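Acetyltransferase (Elizabethkingia anophelis, PDB 6AO7) binds acetyl-CoA and probably transfers its acetyl group to an acceptor substrate, as GNAT acetyltransferases do. Local coordinates at residues L38-L50 with Y61-N75. Sequence-based numbering, arbitrary orientation.
Sequences LIDQYLTSGELYL and YVLYPWDFETTEIKN. With ACO (acetyl coenzyme *a), chain B.
Strands 47-50 and 61-65 run antiparallel, their axes approaching to 4.8 Å, Glu47 pairing with Leu63 and Tyr49 with Tyr61 through backbone hydrogen bonds, while helix 38-45 lies across strand 61-65 at 63° on the side of the sheet that carries Val62. Tyr42 shows how one aromatic side chain can join a helix to a sheet. With CG set between its backbone N and carbonyl carbon (chi1 46°), its ring lies over strand 70-75. Lys74 CB sits 3.7 Å from the ring centroid, almost on the normal, and the rest of the lysine chain bends at chi2 to run past CD1. The opposite face is backed by the helix's own Leu38 O and Ile39 CA. At the far end of the ring, Asn75 ND2 donates to Tyr42 OH over 3.1 Å in a nearly straight bond lying in the amide plane; Leu29 O also bonds this ND2, and Asp33 the hydroxyl. The sheet is the central one of the GNAT fold, and Asn75 belongs to the acetyl-CoA pocket: its CA lies 3.4 Å from the acetyl oxygen O of the cofactor, with ND2 roughly at right angles to that direction. Val62 splits its branches, CG1 meeting Tyr42 CD2 at 3.8 Å and CG2 touching both Leu43 CD2 and Leu48 CD1. On the other side of the sheet, Tyr49 and Tyr61 lie near parallel (19°) but slid apart, with Tyr49 CB 3.8 Å from the Tyr61 ring centroid and Tyr61 OH over the rim of Tyr49. Helix 87-101 packs against this pair, and its Asp94 hydrogen-bonds the Tyr61 hydroxyl.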
# COMPACT_ATOMS: atom_id res chain seq x y z
N LEU A 38 24.51 0.12 4.32
CA LEU A 38 23.78 0.29 3.07
C LEU A 38 23.77 1.75 2.63
O LEU A 38 23.88 2.04 1.43
CB LEU A 38 22.36 -0.24 3.21
CG LEU A 38 22.22 -1.76 3.13
CD1 LEU A 38 20.79 -2.19 3.39
CD2 LEU A 38 22.70 -2.26 1.76
N ILE A 39 23.65 2.69 3.58
CA ILE A 39 23.69 4.11 3.23
C ILE A 39 25.01 4.44 2.54
O ILE A 39 25.04 4.96 1.42
CB ILE A 39 23.47 4.99 4.47
CG1 ILE A 39 22.04 4.85 5.00
CG2 ILE A 39 23.77 6.47 4.15
CD1 ILE A 39 21.81 5.48 6.37
N ASP A 40 26.13 4.10 3.20
CA ASP A 40 27.44 4.42 2.63
C ASP A 40 27.63 3.78 1.25
O ASP A 40 28.32 4.34 0.40
CB ASP A 40 28.55 4.00 3.60
CG ASP A 40 28.77 5.01 4.73
OD1 ASP A 40 29.02 4.59 5.88
OD2 ASP A 40 28.67 6.23 4.46
N GLN A 41 26.98 2.64 1.00
CA GLN A 41 27.13 1.99 -0.30
C GLN A 41 26.46 2.78 -1.42
O GLN A 41 27.04 2.96 -2.49
CB GLN A 41 26.58 0.56 -0.26
CG GLN A 41 26.91 -0.23 -1.51
CD GLN A 41 26.22 -1.57 -1.57
OE1 GLN A 41 25.55 -1.98 -0.62
NE2 GLN A 41 26.36 -2.25 -2.71
N TYR A 42 25.23 3.25 -1.20
CA TYR A 42 24.66 4.04 -2.29
C TYR A 42 25.13 5.48 -2.26
O TYR A 42 24.91 6.20 -3.24
CB TYR A 42 23.11 3.96 -2.34
CG TYR A 42 22.31 4.12 -1.06
CD1 TYR A 42 21.64 3.03 -0.52
CD2 TYR A 42 22.16 5.36 -0.44
CE1 TYR A 42 20.86 3.16 0.64
CE2 TYR A 42 21.37 5.50 0.72
CZ TYR A 42 20.74 4.40 1.24
OH TYR A 42 19.98 4.50 2.38
N LEU A 43 25.80 5.93 -1.20
CA LEU A 43 26.49 7.21 -1.30
C LEU A 43 27.68 7.13 -2.23
O LEU A 43 28.08 8.15 -2.79
CB LEU A 43 26.92 7.71 0.09
CG LEU A 43 25.76 8.15 0.99
CD1 LEU A 43 26.26 8.53 2.38
CD2 LEU A 43 25.01 9.32 0.34
N THR A 44 28.22 5.92 -2.45
CA THR A 44 29.38 5.76 -3.33
C THR A 44 29.06 6.18 -4.76
O THR A 44 29.80 6.96 -5.37
CB THR A 44 29.86 4.30 -3.31
OG1 THR A 44 30.31 3.96 -2.00
CG2 THR A 44 30.99 4.10 -4.30
N SER A 45 27.96 5.67 -5.31
CA SER A 45 27.60 5.93 -6.70
C SER A 45 26.41 6.86 -6.84
O SER A 45 26.07 7.23 -7.97
CB SER A 45 27.31 4.60 -7.42
OG SER A 45 26.31 3.88 -6.73
N GLY A 46 25.78 7.25 -5.74
CA GLY A 46 24.64 8.13 -5.77
C GLY A 46 25.04 9.59 -5.55
O GLY A 46 26.21 9.94 -5.41
N GLU A 47 24.01 10.44 -5.52
CA GLU A 47 24.18 11.87 -5.31
C GLU A 47 23.31 12.29 -4.14
O GLU A 47 22.10 12.03 -4.15
CB GLU A 47 23.79 12.68 -6.55
CG GLU A 47 24.63 12.41 -7.78
CD GLU A 47 24.18 13.27 -8.94
OE1 GLU A 47 23.17 12.91 -9.60
OE2 GLU A 47 24.82 14.32 -9.18
N LEU A 48 23.93 12.94 -3.16
CA LEU A 48 23.23 13.36 -1.95
C LEU A 48 22.87 14.83 -2.04
O LEU A 48 23.70 15.66 -2.44
CB LEU A 48 24.10 13.10 -0.71
CG LEU A 48 23.70 13.76 0.61
CD1 LEU A 48 22.42 13.12 1.13
CD2 LEU A 48 24.82 13.69 1.65
N TYR A 49 21.63 15.15 -1.67
CA TYR A 49 21.11 16.51 -1.68
C TYR A 49 20.63 16.87 -0.28
O TYR A 49 20.10 16.02 0.43
CB TYR A 49 19.96 16.64 -2.70
CG TYR A 49 20.43 16.53 -4.13
CD1 TYR A 49 20.66 15.28 -4.71
CD2 TYR A 49 20.67 17.66 -4.90
CE1 TYR A 49 21.09 15.18 -6.01
CE2 TYR A 49 21.11 17.56 -6.20
CZ TYR A 49 21.31 16.32 -6.76
OH TYR A 49 21.74 16.22 -8.06
N LEU A 50 20.84 18.12 0.11
CA LEU A 50 20.56 18.58 1.46
C LEU A 50 19.53 19.69 1.40
O LEU A 50 19.69 20.64 0.63
CB LEU A 50 21.84 19.08 2.16
CG LEU A 50 23.07 18.17 2.17
CD1 LEU A 50 24.23 18.85 2.86
CD2 LEU A 50 22.74 16.82 2.82
N TYR A 61 17.88 13.78 0.43
CA TYR A 61 17.57 12.61 -0.38
C TYR A 61 18.82 12.17 -1.15
O TYR A 61 19.76 12.95 -1.35
CB TYR A 61 16.39 12.85 -1.34
CG TYR A 61 16.58 13.91 -2.41
CD1 TYR A 61 17.25 13.62 -3.60
CD2 TYR A 61 16.01 15.18 -2.26
CE1 TYR A 61 17.38 14.57 -4.60
CE2 TYR A 61 16.13 16.14 -3.27
CZ TYR A 61 16.82 15.83 -4.43
OH TYR A 61 16.94 16.76 -5.44
N VAL A 62 18.81 10.91 -1.56
CA VAL A 62 19.89 10.30 -2.35
C VAL A 62 19.29 9.74 -3.63
O VAL A 62 18.35 8.92 -3.59
CB VAL A 62 20.60 9.19 -1.57
CG1 VAL A 62 21.67 8.53 -2.46
CG2 VAL A 62 21.19 9.75 -0.28
N LEU A 63 19.84 10.17 -4.77
CA LEU A 63 19.51 9.61 -6.08
C LEU A 63 20.56 8.59 -6.47
O LEU A 63 21.76 8.85 -6.37
CB LEU A 63 19.45 10.70 -7.14
CG LEU A 63 18.14 11.48 -7.25
CD1 LEU A 63 18.32 12.62 -8.21
CD2 LEU A 63 17.02 10.54 -7.74
N TYR A 64 20.10 7.44 -6.97
CA TYR A 64 20.96 6.28 -7.21
C TYR A 64 20.63 5.67 -8.57
O TYR A 64 19.66 4.91 -8.69
CB TYR A 64 20.77 5.24 -6.11
CG TYR A 64 21.47 3.92 -6.32
CD1 TYR A 64 20.78 2.80 -6.77
CD2 TYR A 64 22.83 3.78 -6.05
CE1 TYR A 64 21.42 1.58 -6.94
CE2 TYR A 64 23.48 2.57 -6.23
CZ TYR A 64 22.77 1.47 -6.67
OH TYR A 64 23.42 0.27 -6.85
N PRO A 65 21.40 5.99 -9.61
CA PRO A 65 21.10 5.45 -10.95
C PRO A 65 21.21 3.93 -11.01
O PRO A 65 22.15 3.34 -10.48
CB PRO A 65 22.15 6.12 -11.85
CG PRO A 65 22.53 7.41 -11.11
CD PRO A 65 22.43 7.05 -9.65
N TRP A 66 20.23 3.30 -11.66
CA TRP A 66 20.34 1.91 -12.07
C TRP A 66 21.07 1.75 -13.39
O TRP A 66 21.84 0.81 -13.58
CB TRP A 66 18.96 1.28 -12.25
CG TRP A 66 18.19 1.14 -11.02
CD1 TRP A 66 18.53 1.56 -9.78
CD2 TRP A 66 16.93 0.49 -10.90
NE1 TRP A 66 17.55 1.23 -8.88
CE2 TRP A 66 16.55 0.57 -9.55
CE3 TRP A 66 16.07 -0.13 -11.81
CZ2 TRP A 66 15.35 0.04 -9.08
CZ3 TRP A 66 14.89 -0.66 -11.34
CH2 TRP A 66 14.54 -0.57 -9.99
N ASP A 67 20.80 2.68 -14.30
CA ASP A 67 21.24 2.60 -15.68
C ASP A 67 20.84 3.92 -16.32
O ASP A 67 20.46 4.85 -15.61
CB ASP A 67 20.61 1.40 -16.40
CG ASP A 67 19.09 1.33 -16.23
OD1 ASP A 67 18.46 2.37 -15.99
OD2 ASP A 67 18.52 0.22 -16.33
N PHE A 68 20.88 4.01 -17.65
CA PHE A 68 20.55 5.29 -18.27
C PHE A 68 19.08 5.65 -18.09
O PHE A 68 18.76 6.83 -17.93
CB PHE A 68 20.89 5.29 -19.75
CG PHE A 68 20.95 6.67 -20.33
CD1 PHE A 68 19.83 7.25 -20.89
CD2 PHE A 68 22.11 7.42 -20.25
CE1 PHE A 68 19.88 8.54 -21.40
CE2 PHE A 68 22.17 8.71 -20.77
CZ PHE A 68 21.05 9.27 -21.34
N GLU A 69 18.19 4.65 -18.09
CA GLU A 69 16.76 4.91 -18.09
C GLU A 69 16.20 5.20 -16.69
O GLU A 69 15.36 6.09 -16.54
CB GLU A 69 16.03 3.72 -18.74
CG GLU A 69 14.86 3.16 -17.96
CD GLU A 69 14.13 2.07 -18.72
OE1 GLU A 69 14.43 0.87 -18.50
OE2 GLU A 69 13.27 2.40 -19.56
N THR A 70 16.67 4.50 -15.65
CA THR A 70 16.03 4.54 -14.34
C THR A 70 16.99 5.06 -13.27
O THR A 70 18.13 4.60 -13.18
CB THR A 70 15.54 3.14 -13.92
OG1 THR A 70 14.62 2.63 -14.90
CG2 THR A 70 14.86 3.18 -12.59
N THR A 71 16.51 5.98 -12.44
CA THR A 71 17.23 6.33 -11.22
C THR A 71 16.28 6.17 -10.05
O THR A 71 15.06 6.26 -10.20
CB THR A 71 17.84 7.74 -11.29
OG1 THR A 71 18.62 7.98 -10.12
CG2 THR A 71 16.77 8.81 -11.42
N GLU A 72 16.85 5.89 -8.88
CA GLU A 72 16.10 5.47 -7.71
C GLU A 72 16.34 6.45 -6.57
O GLU A 72 17.46 6.92 -6.36
CB GLU A 72 16.49 4.04 -7.28
CG GLU A 72 15.87 3.57 -5.95
CD GLU A 72 16.28 2.16 -5.56
OE1 GLU A 72 17.21 1.61 -6.18
OE2 GLU A 72 15.68 1.59 -4.62
N ILE A 73 15.27 6.79 -5.87
CA ILE A 73 15.38 7.50 -4.59
C ILE A 73 15.72 6.43 -3.56
O ILE A 73 14.83 5.73 -3.08
CB ILE A 73 14.09 8.23 -4.23
CG1 ILE A 73 13.66 9.14 -5.39
CG2 ILE A 73 14.27 8.99 -2.89
CD1 ILE A 73 12.32 9.81 -5.15
N LYS A 74 17.01 6.28 -3.25
CA LYS A 74 17.42 5.28 -2.26
C LYS A 74 17.15 5.74 -0.84
O LYS A 74 17.11 4.90 0.07
CB LYS A 74 18.91 4.95 -2.41
CG LYS A 74 19.27 3.80 -3.39
CD LYS A 74 18.88 2.42 -2.86
CE LYS A 74 19.73 1.32 -3.51
NZ LYS A 74 19.28 -0.06 -3.12
N ASN A 75 16.99 7.04 -0.62
CA ASN A 75 16.86 7.57 0.73
C ASN A 75 16.19 8.92 0.64
O ASN A 75 16.55 9.74 -0.20
CB ASN A 75 18.23 7.69 1.41
CG ASN A 75 18.12 7.93 2.90
OD1 ASN A 75 17.60 8.95 3.34
ND2 ASN A 75 18.65 7.00 3.70
N1A ACO B . -2.05 7.69 5.94
C2A ACO B . -1.52 8.24 4.85
N3A ACO B . -1.05 9.48 4.68
C4A ACO B . -1.19 10.20 5.80
C5A ACO B . -1.73 9.78 7.00
C6A ACO B . -2.17 8.44 7.06
N6A ACO B . -2.72 7.88 8.14
N7A ACO B . -1.77 10.81 7.92
C8A ACO B . -1.24 11.82 7.27
N9A ACO B . -0.86 11.52 5.98
C1B ACO B . -0.30 12.42 4.98
C2B ACO B . -0.28 13.90 5.32
O2B ACO B . -1.56 14.50 5.21
C3B ACO B . 0.65 14.39 4.20
O3B ACO B . -0.04 14.45 2.94
P3B ACO B . -0.76 15.75 2.32
O7A ACO B . -1.98 16.02 3.22
O8A ACO B . 0.31 16.86 2.29
O9A ACO B . -1.18 15.39 0.92
C4B ACO B . 1.62 13.22 4.01
O4B ACO B . 1.06 12.10 4.74
C5B ACO B . 3.04 13.52 4.43
O5B ACO B . 3.39 14.70 3.67
P1A ACO B . 4.71 15.64 4.05
O1A ACO B . 4.48 16.56 5.19
O2A ACO B . 5.04 16.39 2.76
O3A ACO B . 5.78 14.53 4.41
P2A ACO B . 7.10 14.57 5.31
O4A ACO B . 7.51 15.99 5.34
O5A ACO B . 6.77 14.03 6.68
O6A ACO B . 8.16 13.59 4.63
CBP ACO B . 8.96 11.33 4.96
CCP ACO B . 7.83 12.21 4.43
CDP ACO B . 10.23 11.62 4.14
CEP ACO B . 8.56 9.86 4.77
CAP ACO B . 9.24 11.66 6.45
OAP ACO B . 8.06 11.51 7.22
C9P ACO B . 10.41 10.92 7.08
O9P ACO B . 11.55 11.33 6.93
N8P ACO B . 10.13 9.79 7.72
C7P ACO B . 11.17 8.93 8.27
C6P ACO B . 12.13 8.42 7.21
C5P ACO B . 11.42 7.62 6.14
O5P ACO B . 10.54 6.81 6.42
N4P ACO B . 11.82 7.84 4.88
C3P ACO B . 11.29 7.11 3.73
C2P ACO B . 11.75 5.67 3.70
S1P ACO B . 11.72 4.84 2.07
C ACO B . 13.21 5.51 1.37
O ACO B . 13.88 6.33 1.94
CH3 ACO B . 13.50 5.00 -0.01
O HOH W 1 24.71 4.04 -9.59